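Local coordinates for protein thiamine-monophosphate kinase (Stenotrophomonas maltophilia, PDB 6XEP) that probably catalyses the ATP-dependent phosphorylation of thiamine monophosphate to thiamine diphosphate, the active form of vitamin B1, at residues G173-R176 with L177-Q180; V60-P63 with V64-A68; T281-A284 with D285-D288; A15-D18 with R19-R23. One frame throughout, in Å; residues are numbered along the deposited sequence. Where two conformers were deposited one is given.

In the fold
The chain order is interaction 4, 2, 1, 3. Interaction 4 takes in the lead-in and most of helix 17-24, and interaction 2 is the loop between strand 48-57 and helix 68-85. Interaction 1 ends helix 170-179, and interaction 3 joins strand 277-282 to helix 287-297. Interactions 1 and 2 touch, with centres about 14 Å apart, through Trp178 against Glu65 and Pro63. They belong to the two AIR synthase-related families, so this touch ties the N-terminal half to the C-terminal half near the predicted substrate site. Interactions 3 and 4 lie at opposite sides of the chain's centre, centres about 44 Å apart. Interactions 2 and 4 do not touch; their nearest atoms are about 10 Å apart.

Interaction 1: residues G173-R176 with L177-Q180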
ATOM      1  N   GLY A 173      -0.671   9.983 -27.221  1.00 14.74           N
ATOM      2  CA  GLY A 173      -0.333  11.082 -28.118  1.00 13.20           C
ATOM      3  C   GLY A 173       0.517  12.145 -27.453  1.00 14.56           C
ATOM      4  O   GLY A 173       1.515  12.602 -28.017  1.00 15.60           O
ATOM      5  N   ALA A 174       0.125  12.572 -26.245  1.00 14.93           N
ATOM      6  CA  ALA A 174       0.956  13.523 -25.509  1.00 13.31           C
ATOM      7  C   ALA A 174       2.355  12.963 -25.269  1.00 14.31           C
ATOM      8  O   ALA A 174       3.350  13.685 -25.406  1.00 16.18           O
ATOM      9  CB  ALA A 174       0.301  13.887 -24.176  1.00 12.29           C
ATOM     10  N   LEU A 175       2.450  11.683 -24.884  1.00 14.22           N
ATOM     11  CA  LEU A 175       3.758  11.072 -24.648  1.00 17.54           C
ATOM     12  C   LEU A 175       4.609  11.092 -25.912  1.00 21.36           C
ATOM     13  O   LEU A 175       5.802  11.424 -25.867  1.00 18.93           O
ATOM     14  CB  LEU A 175       3.587   9.637 -24.137  1.00 16.08           C
ATOM     15  CG  LEU A 175       4.820   8.960 -23.518  1.00 18.08           C
ATOM     16  CD1 LEU A 175       5.235   9.689 -22.234  1.00 21.07           C
ATOM     17  CD2 LEU A 175       4.578   7.476 -23.246  1.00 21.32           C
ATOM     18  N   ARG A 176       4.006  10.768 -27.059  1.00 20.45           N
ATOM     19  CA  ARG A 176       4.749  10.797 -28.318  1.00 21.25           C
ATOM     20  C   ARG A 176       5.229  12.205 -28.650  1.00 20.86           C
ATOM     21  O   ARG A 176       6.384  12.402 -29.056  1.00 20.40           O
ATOM     22  CB  ARG A 176       3.878  10.256 -29.453  1.00 24.04           C
ATOM     23  CG  ARG A 176       3.873   8.754 -29.620  1.00 33.19           C
ATOM     24  CD  ARG A 176       2.824   8.400 -30.653  1.00 40.45           C
ATOM     25  NE  ARG A 176       2.737   6.977 -30.948  1.00 38.68           N
ATOM     26  CZ  ARG A 176       3.034   6.458 -32.130  1.00 38.14           C
ATOM     27  NH1 ARG A 176       3.447   7.249 -33.112  1.00 44.56           N
ATOM     28  NH2 ARG A 176       2.922   5.152 -32.331  1.00 49.89           N
ATOM     29  N   LEU A 177       4.340  13.195 -28.542  1.00 18.11           N
ATOM     30  CA  LEU A 177       4.757  14.572 -28.797  1.00 19.49           C
ATOM     31  C   LEU A 177       5.876  14.991 -27.855  1.00 20.29           C
ATOM     32  O   LEU A 177       6.840  15.640 -28.273  1.00 20.56           O
ATOM     33  CB  LEU A 177       3.567  15.524 -28.673  1.00 21.38           C
ATOM     34  CG  LEU A 177       2.499  15.328 -29.748  1.00 20.71           C
ATOM     35  CD1 LEU A 177       1.243  16.090 -29.348  1.00 22.03           C
ATOM     36  CD2 LEU A 177       2.998  15.802 -31.102  1.00 23.10           C
ATOM     37  N   TRP A 178       5.780  14.596 -26.587  1.00 18.24           N
ATOM     38  CA  TRP A 178       6.850  14.905 -25.642  1.00 23.79           C
ATOM     39  C   TRP A 178       8.168  14.246 -26.056  1.00 21.29           C
ATOM     40  O   TRP A 178       9.223  14.891 -26.037  1.00 22.46           O
ATOM     41  CB  TRP A 178       6.422  14.477 -24.238  1.00 18.63           C
ATOM     42  CG  TRP A 178       7.503  14.503 -23.201  1.00 19.39           C
ATOM     43  CD1 TRP A 178       8.016  15.601 -22.567  1.00 23.33           C
ATOM     44  CD2 TRP A 178       8.172  13.369 -22.649  1.00 20.33           C
ATOM     45  NE1 TRP A 178       8.986  15.208 -21.665  1.00 24.70           N
ATOM     46  CE2 TRP A 178       9.096  13.843 -21.703  1.00 20.59           C
ATOM     47  CE3 TRP A 178       8.096  11.998 -22.886  1.00 16.02           C
ATOM     48  CZ2 TRP A 178       9.932  12.983 -20.982  1.00 20.18           C
ATOM     49  CZ3 TRP A 178       8.912  11.144 -22.159  1.00 20.50           C
ATOM     50  CH2 TRP A 178       9.819  11.641 -21.222  1.00 20.80           C
ATOM     51  N   GLN A 179       8.123  12.981 -26.481  1.00 22.21           N
ATOM     52  CA  GLN A 179       9.343  12.289 -26.897  1.00 23.00           C
ATOM     53  C   GLN A 179       9.948  12.902 -28.158  1.00 25.66           C
ATOM     54  O   GLN A 179      11.176  12.916 -28.322  1.00 21.32           O
ATOM     55  CB  GLN A 179       9.048  10.810 -27.128  1.00 24.28           C
ATOM     56  CG  GLN A 179       8.659  10.060 -25.866  1.00 27.44           C
ATOM     57  CD  GLN A 179       7.960   8.735 -26.148  1.00 34.61           C
ATOM     58  OE1 GLN A 179       7.469   8.494 -27.252  1.00 32.56           O
ATOM     59  NE2 GLN A 179       7.909   7.870 -25.141  1.00 31.48           N
ATOM     60  N   GLN A 180       9.108  13.406 -29.052  1.00 19.49           N
ATOM     61  CA  GLN A 180       9.580  14.060 -30.261  1.00 25.71           C
ATOM     62  C   GLN A 180      10.063  15.471 -30.000  1.00 27.02           C
ATOM     63  O   GLN A 180      10.562  16.117 -30.933  1.00 28.74           O
ATOM     64  CB  GLN A 180       8.470  14.082 -31.308  1.00 23.42           C
ATOM     65  CG  GLN A 180       7.991  12.704 -31.676  1.00 23.07           C
ATOM     66  CD  GLN A 180       6.742  12.730 -32.528  1.00 34.35           C
ATOM     67  OE1 GLN A 180       6.203  13.795 -32.843  1.00 34.32           O
ATOM     68  NE2 GLN A 180       6.278  11.550 -32.918  1.00 43.67           N
TER
HETATM   69  O   HOH W   1       4.304  10.045 -33.502  1.00 39.88           O
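Leu175 and Trp178 lie side by side on the last turns of helix 170-179 and point the same way. From CB, the Leu175 chain reaches CG, which sits 3.7 Å from Gln179 NE2. Leu175 CD1 approaches the indole obliquely, 3.7 Å from Trp178 CE3. Leu175 CD2 lies 3.9 Å from Gln179 NE2. Leu175 CG is anti to the backbone N (chi1 -166°), which sets it beside the carbonyl carbon, on the side of Trp178 and Gln179. Gln179 runs extended past the Leu175 carbonyl, and its CG lies 3.2 Å from Leu175 O.

The backbone bonds are regular for an alpha helix. Gln179 N gives to Leu175 O at 2.9 Å, and Gln180 N to Arg176 O at 2.9 Å. A water accepts from Arg176 NH1 at 3.0 Å, at the edge of the guanidinium group, and more weakly from Gln180 NE2. Arg176 also forms a salt bridge with Asp267.

Trp178 NE1 hydrogen-bonds to Glu65 OE2, and the ring packs on Pro63 and Leu185. Ala174 and Leu177 touch Leu197 of helix 192-202, and Leu175 rests on Leu201 of that helix.

Interaction 2: residues V60-P63 with V64-A68; sequences VHFP and VETRA
A type I beta turn from Pro63 to Thr66 shapes this part of the loop between strand 48-57 and helix 68-85. The loop also carries His61, predicted to bind the substrate. Two donors of Thr66 grip the one carbonyl oxygen of Pro63. The backbone N of Thr66 reaches Pro63 O at 2.9 Å, with a fairly straight N-H (164°), and comes from above the carbonyl plane. The hydroxyl OG1 of Thr66 donates to the same Pro63 O at 2.8 Å and is tilted less from that plane. Thr66 OG1 stands beside its own backbone N (chi1 -55°), which lets both donors converge on one acceptor. The side-chain bond therefore adds to the bond that closes the turn.

The same hydroxyl also touches carbon. Thr66 OG1 lies 3.5 Å from Pro63 CD and 3.6 Å from Phe62 CB. Thr66 CB approaches the Phe62 ring obliquely, 3.9 Å from CD1. Glu65 bends back over the turn at chi2, and its OE1 comes within 3.7 Å of Pro63 CB. The other carboxylate oxygen, OE2, is taken by Trp178 of helix 170-179.

His61 bonds through NE2 to Thr131 of the second subunit, so the loop also takes part in the dimer contact. Phe62 and Thr66 both pack on Ile71 of helix 68-85, and Phe62 also leans on Leu56 of strand 48-57. Arg67 is the N-cap of helix 68-85, and Ala68 in its first turn meets Trp106 and Ala109 of helix 104-120.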
ATOM      1  N   VAL A  60       9.642   6.349 -14.728  1.00 15.75           N
ATOM      2  CA  VAL A  60       9.043   5.121 -15.243  1.00 14.79           C
ATOM      3  C   VAL A  60       7.590   5.398 -15.595  1.00 15.84           C
ATOM      4  O   VAL A  60       7.201   5.364 -16.770  1.00 18.56           O
ATOM      5  CB  VAL A  60       9.155   3.973 -14.223  1.00 12.77           C
ATOM      6  CG1 VAL A  60       8.523   2.673 -14.795  1.00 16.81           C
ATOM      7  CG2 VAL A  60      10.618   3.711 -13.891  1.00 16.97           C
ATOM      8  N   HIS A  61       6.775   5.694 -14.583  1.00 11.25           N
ATOM      9  CA  HIS A  61       5.355   5.900 -14.803  1.00 13.86           C
ATOM     10  C   HIS A  61       5.017   7.356 -15.066  1.00 13.82           C
ATOM     11  O   HIS A  61       3.874   7.663 -15.436  1.00 16.19           O
ATOM     12  CB  HIS A  61       4.561   5.373 -13.595  1.00 13.85           C
ATOM     13  CG  HIS A  61       4.846   3.934 -13.292  1.00 12.50           C
ATOM     14  ND1 HIS A  61       5.892   3.536 -12.488  1.00 13.80           N
ATOM     15  CD2 HIS A  61       4.252   2.796 -13.722  1.00 17.09           C
ATOM     16  CE1 HIS A  61       5.924   2.217 -12.430  1.00 16.39           C
ATOM     17  NE2 HIS A  61       4.929   1.744 -13.158  1.00 16.17           N
ATOM     18  N   PHE A  62       5.977   8.260 -14.872  1.00 14.03           N
ATOM     19  CA  PHE A  62       5.768   9.667 -15.189  1.00 16.30           C
ATOM     20  C   PHE A  62       7.126  10.272 -15.496  1.00 15.13           C
ATOM     21  O   PHE A  62       8.124   9.908 -14.848  1.00 14.25           O
ATOM     22  CB  PHE A  62       5.074  10.448 -14.062  1.00 15.70           C
ATOM     23  CG  PHE A  62       5.761  10.360 -12.705  1.00 15.32           C
ATOM     24  CD1 PHE A  62       6.696  11.311 -12.318  1.00 17.44           C
ATOM     25  CD2 PHE A  62       5.409   9.364 -11.799  1.00 15.02           C
ATOM     26  CE1 PHE A  62       7.308  11.247 -11.066  1.00 16.70           C
ATOM     27  CE2 PHE A  62       6.017   9.289 -10.546  1.00 16.10           C
ATOM     28  CZ  PHE A  62       6.959  10.250 -10.173  1.00 15.03           C
ATOM     29  N   PRO A  63       7.213  11.143 -16.495  1.00 15.14           N
ATOM     30  CA  PRO A  63       8.483  11.833 -16.754  1.00 13.54           C
ATOM     31  C   PRO A  63       8.930  12.613 -15.528  1.00 14.99           C
ATOM     32  O   PRO A  63       8.115  13.069 -14.726  1.00 16.11           O
ATOM     33  CB  PRO A  63       8.153  12.759 -17.929  1.00 17.69           C
ATOM     34  CG  PRO A  63       7.007  12.045 -18.641  1.00 16.93           C
ATOM     35  CD  PRO A  63       6.197  11.401 -17.533  1.00 13.86           C
ATOM     36  N   VAL A  64      10.249  12.725 -15.362  1.00 16.64           N
ATOM     37  CA  VAL A  64      10.769  13.307 -14.128  1.00 20.44           C
ATOM     38  C   VAL A  64      10.298  14.745 -13.954  1.00 17.07           C
ATOM     39  O   VAL A  64      10.074  15.200 -12.827  1.00 20.88           O
ATOM     40  CB  VAL A  64      12.302  13.196 -14.090  1.00 21.13           C
ATOM     41  CG1 VAL A  64      12.863  13.975 -12.910  1.00 25.92           C
ATOM     42  CG2 VAL A  64      12.716  11.727 -13.987  1.00 24.85           C
ATOM     43  N   GLU A  65      10.067  15.461 -15.051  1.00 17.13           N
ATOM     44  CA  GLU A  65       9.640  16.842 -14.931  1.00 17.96           C
ATOM     45  C   GLU A  65       8.156  16.988 -14.582  1.00 16.96           C
ATOM     46  O   GLU A  65       7.699  18.120 -14.443  1.00 15.30           O
ATOM     47  CB  GLU A  65       9.940  17.591 -16.221  1.00 19.90           C
ATOM     48  CG  GLU A  65       9.247  17.002 -17.415  1.00 23.46           C
ATOM     49  CD  GLU A  65      10.191  16.198 -18.298  1.00 33.55           C
ATOM     50  OE1 GLU A  65      10.862  15.228 -17.817  1.00 23.49           O
ATOM     51  OE2 GLU A  65      10.256  16.567 -19.488  1.00 21.53           O
ATOM     52  N   THR A  66       7.404  15.896 -14.432  1.00 15.90           N
ATOM     53  CA  THR A  66       6.002  16.005 -14.023  1.00 16.75           C
ATOM     54  C   THR A  66       5.904  16.771 -12.706  1.00 16.94           C
ATOM     55  O   THR A  66       6.657  16.510 -11.762  1.00 13.79           O
ATOM     56  CB  THR A  66       5.352  14.625 -13.873  1.00 14.81           C
ATOM     57  OG1 THR A  66       5.498  13.867 -15.091  1.00 13.67           O
ATOM     58  CG2 THR A  66       3.840  14.785 -13.559  1.00 13.16           C
ATOM     59  N   ARG A  67       4.985  17.734 -12.648  1.00 14.45           N
ATOM     60  CA  ARG A  67       4.849  18.558 -11.447  1.00 14.30           C
ATOM     61  C   ARG A  67       4.159  17.797 -10.320  1.00 14.13           C
ATOM     62  O   ARG A  67       3.393  16.860 -10.543  1.00 13.03           O
ATOM     63  CB  ARG A  67       4.062  19.832 -11.764  1.00 13.16           C
ATOM     64  CG  ARG A  67       4.764  20.770 -12.750  1.00 16.63           C
ATOM     65  CD  ARG A  67       5.965  21.425 -12.153  1.00 17.46           C
ATOM     66  NE  ARG A  67       5.583  22.348 -11.085  1.00 21.08           N
ATOM     67  CZ  ARG A  67       5.195  23.601 -11.288  1.00 21.94           C
ATOM     68  NH1 ARG A  67       5.135  24.093 -12.522  1.00 21.31           N
ATOM     69  NH2 ARG A  67       4.867  24.363 -10.254  1.00 18.90           N
ATOM     70  N   ALA A  68       4.435  18.227  -9.083  1.00 13.55           N
ATOM     71  CA  ALA A  68       3.910  17.548  -7.895  1.00 12.68           C
ATOM     72  C   ALA A  68       2.389  17.374  -7.931  1.00 12.52           C
ATOM     73  O   ALA A  68       1.870  16.301  -7.603  1.00 12.19           O
ATOM     74  CB  ALA A  68       4.331  18.329  -6.643  1.00 13.78           C
TER

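Interaction 3: residues T281-A284 with D285-D288; sequences TAAA and DQRD
Gln286 N donates to Ala283 O at 3.0 Å, with an N-H angle of 162°, and this bond closes the bend that follows strand 277-282. The donor stands above the carbonyl plane. One residue on, Arg287 N reaches Ala284 O at 3.4 Å, a weak bond. Beside the turn, Gln286 NE2 donates to Asp285 OD2 at 3.2 Å. It meets the carboxylate from above its plane. The Gln286 chain is bent at chi2 (-58°), which brings its amide back toward Asp285.

Asp285 OD2 also rests against the methyl group of Ala283, 3.4 Å from its CB. Gln286 CB lies 3.4 Å from Ala283 O, beside the turn bond, and 4.2 Å from Ala282 CB. The Arg287 chain runs extended past the turn, and its CG sits 3.4 Å from Ala284 O. The guanidinium group goes on to a salt bridge from NE to Asp161. The Arg287 side chain also touches Trp163 of strand 161-165, the strand that adjoins 277-282 in the sheet.

This is a surface connection away from the annotated sites. A short 3-10 turn leads from a strand into helix 287-297, with Gln286 as the N-cap. It is a strand-to-helix junction of the PurM-like C-terminal domain.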
ATOM      1  N   THR A 281     -18.824  -4.674 -22.016  1.00 12.00           N
ATOM      2  CA  THR A 281     -19.718  -5.323 -22.955  1.00 11.81           C
ATOM      3  C   THR A 281     -21.120  -5.328 -22.357  1.00 17.07           C
ATOM      4  O   THR A 281     -21.285  -5.336 -21.127  1.00 17.30           O
ATOM      5  CB  THR A 281     -19.253  -6.760 -23.302  1.00 15.38           C
ATOM      6  OG1 THR A 281     -19.718  -7.696 -22.318  1.00 15.18           O
ATOM      7  CG2 THR A 281     -17.726  -6.839 -23.421  1.00 17.74           C
ATOM      8  N   ALA A 282     -22.117  -5.276 -23.241  1.00 16.07           N
ATOM      9  CA  ALA A 282     -23.517  -5.207 -22.852  1.00 13.89           C
ATOM     10  C   ALA A 282     -24.371  -5.881 -23.916  1.00 15.54           C
ATOM     11  O   ALA A 282     -24.021  -5.893 -25.100  1.00 16.99           O
ATOM     12  CB  ALA A 282     -23.993  -3.754 -22.664  1.00 15.59           C
ATOM     13  N   ALA A 283     -25.502  -6.433 -23.486  1.00 18.09           N
ATOM     14  CA  ALA A 283     -26.457  -6.990 -24.434  1.00 19.01           C
ATOM     15  C   ALA A 283     -26.860  -5.931 -25.457  1.00 19.85           C
ATOM     16  O   ALA A 283     -26.955  -4.743 -25.140  1.00 17.68           O
ATOM     17  CB  ALA A 283     -27.693  -7.512 -23.692  1.00 22.06           C
ATOM     18  N   ALA A 284     -27.121  -6.381 -26.698  1.00 21.29           N
ATOM     19  CA  ALA A 284     -27.452  -5.439 -27.773  1.00 23.98           C
ATOM     20  C   ALA A 284     -28.700  -4.619 -27.470  1.00 24.34           C
ATOM     21  O   ALA A 284     -28.853  -3.502 -27.989  1.00 22.38           O
ATOM     22  CB  ALA A 284     -27.631  -6.183 -29.096  1.00 22.39           C
ATOM     23  N   ASP A 285     -29.611  -5.142 -26.651  1.00 21.29           N
ATOM     24  CA  ASP A 285     -30.827  -4.394 -26.368  1.00 22.61           C
ATOM     25  C   ASP A 285     -30.628  -3.302 -25.319  1.00 22.34           C
ATOM     26  O   ASP A 285     -31.602  -2.617 -24.976  1.00 24.19           O
ATOM     27  CB  ASP A 285     -31.963  -5.357 -25.971  1.00 25.54           C
ATOM     28  CG  ASP A 285     -31.725  -6.072 -24.648  1.00 28.43           C
ATOM     29  OD1 ASP A 285     -32.621  -6.828 -24.218  1.00 33.90           O
ATOM     30  OD2 ASP A 285     -30.676  -5.884 -24.025  1.00 26.35           O
ATOM     31  N   GLN A 286     -29.402  -3.094 -24.840  1.00 22.17           N
ATOM     32  CA  GLN A 286     -29.077  -1.991 -23.946  1.00 18.74           C
ATOM     33  C   GLN A 286     -28.644  -0.721 -24.687  1.00 22.87           C
ATOM     34  O   GLN A 286     -28.230   0.239 -24.035  1.00 18.01           O
ATOM     35  CB  GLN A 286     -27.971  -2.399 -22.965  1.00 20.09           C
ATOM     36  CG  GLN A 286     -28.350  -3.548 -22.043  1.00 23.17           C
ATOM     37  CD  GLN A 286     -29.579  -3.245 -21.230  1.00 27.37           C
ATOM     38  OE1 GLN A 286     -29.609  -2.279 -20.467  1.00 35.11           O
ATOM     39  NE2 GLN A 286     -30.618  -4.056 -21.401  1.00 32.28           N
ATOM     40  N   ARG A 287     -28.736  -0.686 -26.024  1.00 22.17           N
ATOM     41  CA  ARG A 287     -28.162   0.445 -26.752  1.00 21.44           C
ATOM     42  C   ARG A 287     -28.848   1.747 -26.377  1.00 19.21           C
ATOM     43  O   ARG A 287     -28.175   2.741 -26.073  1.00 20.82           O
ATOM     44  CB  ARG A 287     -28.249   0.219 -28.259  1.00 23.88           C
ATOM     45  CG  ARG A 287     -27.145  -0.678 -28.771  1.00 18.56           C
ATOM     46  CD  ARG A 287     -27.328  -0.957 -30.238  1.00 21.20           C
ATOM     47  NE  ARG A 287     -26.451  -2.030 -30.689  1.00 20.13           N
ATOM     48  CZ  ARG A 287     -26.366  -2.423 -31.953  1.00 26.20           C
ATOM     49  NH1 ARG A 287     -27.097  -1.807 -32.895  1.00 21.21           N
ATOM     50  NH2 ARG A 287     -25.547  -3.419 -32.272  1.00 28.20           N
ATOM     51  N   ASP A 288     -30.187   1.763 -26.416  1.00 20.53           N
ATOM     52  CA  ASP A 288     -30.945   2.956 -26.056  1.00 21.69           C
ATOM     53  C   ASP A 288     -30.590   3.417 -24.649  1.00 25.47           C
ATOM     54  O   ASP A 288     -30.362   4.608 -24.412  1.00 23.68           O
ATOM     55  CB  ASP A 288     -32.449   2.683 -26.153  1.00 23.44           C
ATOM     56  CG  ASP A 288     -32.917   2.461 -27.577  1.00 31.33           C
ATOM     57  OD1 ASP A 288     -32.111   2.658 -28.511  1.00 28.26           O
ATOM     58  OD2 ASP A 288     -34.096   2.095 -27.755  1.00 29.66           O
TER

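Interaction 4: residues A15-D18 with R19-R23; sequences ALID and RIRAR
Ile17 lies over one face of the Arg21 guanidinium group, one helical turn further on. Its CG1 comes 3.4 Å from Arg21 NE, and CD1 follows at 3.9 Å from the same nitrogen. With CG1 anti to the backbone N (chi1 -173°), the Ile17 chain lies in the path of the extended Arg21 chain, which crosses it at a slant. The flat cationic group is thus backed by aliphatic carbon. Asp18 OD1 lies 4.6 Å from Arg21 NH1, well out of the guanidinium plane, so this is charge proximity and not a salt bridge. A water joins the two: it donates to Asp18 OD1 at 2.7 Å and accepts weakly from Arg21 NH1.

Leu16, the N-cap, meets Ile20 through its CB, 4.2 Å from Ile20 CD1. Arg19 has two conformers. In the one described, NH2 forms a salt bridge with Asp112, and NH1 bonds to Glu108 O. A second water spans Ala15 O and Arg19 N ahead of the first full turn. The backbone then follows the alpha pattern, with Ile20 N to Leu16 O at 2.9 Å. Further along, Arg23 NH1 donates to Arg19 O at 3.0 Å, and this oxygen lies in the guanidinium plane of Arg23.

Helix 17-24 rests on helix 104-120. Leu16 touches Ile107, while Arg19 and Ile20 meet Phe115. Arg23 adds a salt bridge to Asp119 and a cation-pi contact with Phe115. Away from that helix, Ile20 also packs on Phe14 and Leu32, and Arg21 on Ile34.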
ATOM      1  N   ALA A  15       2.920  15.409   6.723  1.00 30.70           N
ATOM      2  CA  ALA A  15       2.777  16.828   6.413  1.00 34.01           C
ATOM      3  C   ALA A  15       1.332  17.172   6.071  1.00 26.86           C
ATOM      4  O   ALA A  15       0.894  18.305   6.300  1.00 32.67           O
ATOM      5  CB  ALA A  15       3.701  17.213   5.258  1.00 39.72           C
ATOM      6  N   LEU A  16       0.575  16.199   5.562  1.00 24.52           N
ATOM      7  CA  LEU A  16      -0.799  16.392   5.120  1.00 20.15           C
ATOM      8  C   LEU A  16      -1.827  16.155   6.227  1.00 22.37           C
ATOM      9  O   LEU A  16      -3.028  16.111   5.939  1.00 18.82           O
ATOM     10  CB  LEU A  16      -1.100  15.460   3.939  1.00 21.99           C
ATOM     11  CG  LEU A  16      -0.158  15.555   2.739  1.00 22.12           C
ATOM     12  CD1 LEU A  16      -0.554  14.554   1.649  1.00 20.28           C
ATOM     13  CD2 LEU A  16      -0.170  16.980   2.209  1.00 21.80           C
ATOM     14  N   ILE A  17      -1.394  16.001   7.480  1.00 21.56           N
ATOM     15  CA  ILE A  17      -2.306  15.492   8.505  1.00 21.23           C
ATOM     16  C   ILE A  17      -3.488  16.437   8.724  1.00 19.59           C
ATOM     17  O   ILE A  17      -4.613  15.992   8.989  1.00 17.26           O
ATOM     18  CB  ILE A  17      -1.551  15.220   9.819  1.00 25.23           C
ATOM     19  CG1 ILE A  17      -2.493  14.531  10.805  1.00 19.84           C
ATOM     20  CG2 ILE A  17      -1.017  16.485  10.397  1.00 24.12           C
ATOM     21  CD1 ILE A  17      -2.967  13.196  10.300  1.00 23.56           C
ATOM     22  N   ASP A  18      -3.270  17.752   8.627  1.00 19.91           N
ATOM     23  CA  ASP A  18      -4.388  18.666   8.862  1.00 23.62           C
ATOM     24  C   ASP A  18      -5.474  18.472   7.812  1.00 18.91           C
ATOM     25  O   ASP A  18      -6.668  18.405   8.130  1.00 17.60           O
ATOM     26  CB  ASP A  18      -3.906  20.117   8.876  1.00 27.44           C
ATOM     27  CG  ASP A  18      -3.024  20.421  10.070  1.00 42.14           C
ATOM     28  OD1 ASP A  18      -3.255  19.828  11.153  1.00 35.80           O
ATOM     29  OD2 ASP A  18      -2.095  21.250   9.933  1.00 39.67           O
ATOM     30  N   ARG A  19      -5.082  18.385   6.547  1.00 14.92           N
ATOM     31  CA  ARG A  19      -6.077  18.144   5.510  0.53 18.41           C
ATOM     32  C   ARG A  19      -6.662  16.739   5.613  1.00 15.99           C
ATOM     33  O   ARG A  19      -7.850  16.548   5.325  1.00 16.20           O
ATOM     34  CB  ARG A  19      -5.469  18.412   4.134  0.53 17.82           C
ATOM     35  CG  ARG A  19      -5.228  19.912   3.889  0.53 18.41           C
ATOM     36  CD  ARG A  19      -4.959  20.191   2.412  0.53 19.76           C
ATOM     37  NE  ARG A  19      -3.573  19.929   2.039  0.53 17.08           N
ATOM     38  CZ  ARG A  19      -3.105  20.040   0.797  0.53 17.61           C
ATOM     39  NH1 ARG A  19      -1.832  19.782   0.536  0.53 19.67           N
ATOM     40  NH2 ARG A  19      -3.913  20.409  -0.191  0.53 14.45           N
ATOM     41  N   ILE A  20      -5.870  15.752   6.053  1.00 13.13           N
ATOM     42  CA  ILE A  20      -6.423  14.420   6.297  1.00 14.16           C
ATOM     43  C   ILE A  20      -7.534  14.490   7.338  1.00 13.69           C
ATOM     44  O   ILE A  20      -8.646  13.997   7.120  1.00 17.87           O
ATOM     45  CB  ILE A  20      -5.320  13.443   6.734  1.00 12.73           C
ATOM     46  CG1 ILE A  20      -4.433  13.077   5.537  1.00 14.99           C
ATOM     47  CG2 ILE A  20      -5.944  12.149   7.340  1.00 17.56           C
ATOM     48  CD1 ILE A  20      -3.149  12.424   5.941  1.00 20.79           C
ATOM     49  N   ARG A  21      -7.248  15.102   8.493  1.00 20.03           N
ATOM     50  CA  ARG A  21      -8.234  15.141   9.568  1.00 16.71           C
ATOM     51  C   ARG A  21      -9.469  15.937   9.170  1.00 23.44           C
ATOM     52  O   ARG A  21     -10.587  15.594   9.567  1.00 24.19           O
ATOM     53  CB  ARG A  21      -7.629  15.737  10.840  1.00 16.50           C
ATOM     54  CG  ARG A  21      -6.586  14.875  11.520  1.00 19.81           C
ATOM     55  CD  ARG A  21      -6.050  15.601  12.758  1.00 27.87           C
ATOM     56  NE  ARG A  21      -4.827  14.983  13.260  1.00 33.23           N
ATOM     57  CZ  ARG A  21      -3.961  15.594  14.066  1.00 41.33           C
ATOM     58  NH1 ARG A  21      -4.178  16.845  14.467  1.00 46.63           N
ATOM     59  NH2 ARG A  21      -2.872  14.955  14.471  1.00 44.93           N
ATOM     60  N   ALA A  22      -9.290  17.015   8.399  1.00 17.68           N
ATOM     61  CA  ALA A  22     -10.444  17.800   7.988  1.00 19.30           C
ATOM     62  C   ALA A  22     -11.446  16.925   7.254  1.00 23.88           C
ATOM     63  O   ALA A  22     -12.666  17.120   7.374  1.00 24.60           O
ATOM     64  CB  ALA A  22      -9.986  18.965   7.110  1.00 25.54           C
ATOM     65  N   ARG A  23     -10.949  15.922   6.544  1.00 18.88           N
ATOM     66  CA  ARG A  23     -11.797  15.030   5.773  1.00 20.13           C
ATOM     67  C   ARG A  23     -12.334  13.858   6.593  1.00 27.52           C
ATOM     68  O   ARG A  23     -13.481  13.452   6.389  1.00 29.61           O
ATOM     69  CB  ARG A  23     -11.019  14.559   4.546  1.00 18.85           C
ATOM     70  CG  ARG A  23     -10.838  15.704   3.542  1.00 17.76           C
ATOM     71  CD  ARG A  23      -9.640  15.531   2.614  1.00 20.51           C
ATOM     72  NE  ARG A  23      -9.644  16.597   1.610  1.00 15.83           N
ATOM     73  CZ  ARG A  23      -9.241  17.848   1.832  1.00 20.59           C
ATOM     74  NH1 ARG A  23      -8.779  18.198   3.032  1.00 17.68           N
ATOM     75  NH2 ARG A  23      -9.326  18.760   0.858  1.00 18.67           N
TER
HETATM   76  O   HOH W   2      -2.101  19.480   6.000  1.00 32.30           O
HETATM   77  O   HOH W   3      -5.441  19.017  12.547  1.00 43.03           O